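Local structure of acetyl xylan esterase (Geobacillus stearothermophilus, 4JKO) at residues Asp14-Cys19 against Val193-Ala198. The protein removes acetyl groups from the xylose units of xylan and xylo-oligosaccharides during the breakdown of plant hemicellulose. The protein carries 1 engineered substitution. Numbering follows the deposited sequence.
Sequences DAITDC and VHPSVA. Engineered in segment 14-19: Ala-15 (natural residue Ser). With PO4 (phosphate ion), chain H.
Ala-15 and Ile-16 meet Val-193, His-194 and Pro-195; a phosphate lies between Ala-15 and His-194. Asp-14 comes first, as N-cap of the short helix 15-18. Its OD1 accepts from Ile-16 N at 2.9 Å, on the anti side of the carboxylate. Ala-15 is an engineered residue at the position of the inferred nucleophile, a serine in the natural enzyme. Ala-15 CB lies at the edge of the His-194 ring, near its plane, 4.0 Å from His-194 NE2. The phosphate joins the two segments: Ala-15 N donates to O1 at 3.0 Å, and His-194 NE2 to O2 at 2.7 Å. Gly-63 N and Asn-92 ND2 also bind it. His-194 ND1, the other ring nitrogen, is hydrogen-bonded to Asp-191 OD2. Ile-16 CG1 stands anti to the carbonyl carbon (chi1 -53°), and CD1 reaches across to the other segment. CD1 lies 3.4 Å from Val-193 O and 3.8 Å from His-194 CD2, with Val-193 CG1 and Pro-195 CD slightly farther. Val-193 CG1 also sits over one face of the imidazole, 3.9 Å above its plane. The site fits the Ser-His-Asp triad of an SGNH (GDSL) hydrolase, with the serine here alanine and phosphate bound at the probable oxyanion hole.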
# COMPACT_ATOMS: atom_id res chain seq x y z
N ASP A 14 28.16 2.50 -8.83
CA ASP A 14 27.10 3.42 -8.38
C ASP A 14 25.76 2.88 -8.95
O ASP A 14 25.69 1.70 -9.28
CB ASP A 14 27.40 4.85 -8.79
CG ASP A 14 27.63 5.00 -10.31
OD1 ASP A 14 26.96 4.25 -11.11
OD2 ASP A 14 28.49 5.82 -10.72
N ALA A 15 24.74 3.73 -9.12
CA ALA A 15 23.43 3.26 -9.58
C ALA A 15 23.52 2.52 -10.92
O ALA A 15 22.71 1.65 -11.26
CB ALA A 15 22.47 4.41 -9.75
N ILE A 16 24.43 2.96 -11.76
CA ILE A 16 24.52 2.39 -13.11
C ILE A 16 24.86 0.90 -13.00
O ILE A 16 24.34 0.07 -13.76
CB ILE A 16 25.50 3.17 -14.03
CG1 ILE A 16 25.18 4.66 -14.07
CG2 ILE A 16 25.54 2.51 -15.39
CD1 ILE A 16 23.75 4.99 -14.52
N THR A 17 25.68 0.54 -12.01
CA THR A 17 25.96 -0.85 -11.71
C THR A 17 24.87 -1.53 -10.84
O THR A 17 24.45 -2.61 -11.15
CB THR A 17 27.39 -0.95 -11.02
OG1 THR A 17 28.37 -0.46 -11.94
CG2 THR A 17 27.68 -2.34 -10.67
N ASP A 18 24.40 -0.87 -9.79
CA ASP A 18 23.38 -1.39 -8.88
C ASP A 18 22.13 -1.86 -9.67
O ASP A 18 21.77 -3.05 -9.63
CB ASP A 18 23.03 -0.23 -7.94
CG ASP A 18 22.05 -0.57 -6.89
OD1 ASP A 18 21.27 -1.56 -7.06
OD2 ASP A 18 22.02 0.25 -5.93
N CYS A 19 21.48 -0.89 -10.35
CA CYS A 19 20.21 -1.09 -11.02
C CYS A 19 19.20 -1.96 -10.22
O CYS A 19 18.64 -2.89 -10.78
CB CYS A 19 20.46 -1.76 -12.39
SG CYS A 19 21.22 -0.63 -13.52
N VAL A 193 22.58 10.53 -17.63
CA VAL A 193 23.28 9.57 -16.79
C VAL A 193 22.62 8.19 -16.74
O VAL A 193 23.27 7.21 -17.02
CB VAL A 193 23.43 10.11 -15.34
CG1 VAL A 193 23.91 9.00 -14.38
CG2 VAL A 193 24.31 11.35 -15.30
N HIS A 194 21.34 8.14 -16.37
CA HIS A 194 20.59 6.88 -16.18
C HIS A 194 19.87 6.53 -17.46
O HIS A 194 18.90 7.20 -17.77
CB HIS A 194 19.56 7.00 -15.07
CG HIS A 194 20.14 7.40 -13.75
ND1 HIS A 194 20.08 8.70 -13.30
CD2 HIS A 194 20.85 6.71 -12.82
CE1 HIS A 194 20.66 8.79 -12.12
NE2 HIS A 194 21.16 7.61 -11.82
N PRO A 195 20.39 5.57 -18.23
CA PRO A 195 19.82 5.39 -19.55
C PRO A 195 18.80 4.27 -19.66
O PRO A 195 18.56 3.55 -18.69
CB PRO A 195 20.99 4.97 -20.35
CG PRO A 195 21.75 4.16 -19.41
CD PRO A 195 21.60 4.75 -18.08
N SER A 196 18.25 4.13 -20.87
CA SER A 196 17.31 3.07 -21.22
C SER A 196 18.04 1.75 -21.39
O SER A 196 19.27 1.66 -21.27
CB SER A 196 16.71 3.47 -22.58
OG SER A 196 17.80 3.50 -23.52
N VAL A 197 17.30 0.70 -21.65
CA VAL A 197 17.85 -0.61 -21.98
C VAL A 197 18.98 -0.48 -23.00
O VAL A 197 19.95 -1.16 -22.89
CB VAL A 197 16.72 -1.56 -22.52
CG1 VAL A 197 17.31 -2.81 -23.12
CG2 VAL A 197 15.76 -1.94 -21.36
N ALA A 198 18.78 0.35 -24.01
CA ALA A 198 19.75 0.58 -25.05
C ALA A 198 21.10 1.08 -24.52
O ALA A 198 22.18 0.57 -24.89
CB ALA A 198 19.20 1.54 -26.05
P PO4 H . 23.36 7.74 -8.90
O1 PO4 H . 24.32 6.62 -8.48
O2 PO4 H . 22.00 7.26 -9.32
O3 PO4 H . 23.90 8.62 -9.98
O4 PO4 H . 23.19 8.56 -7.64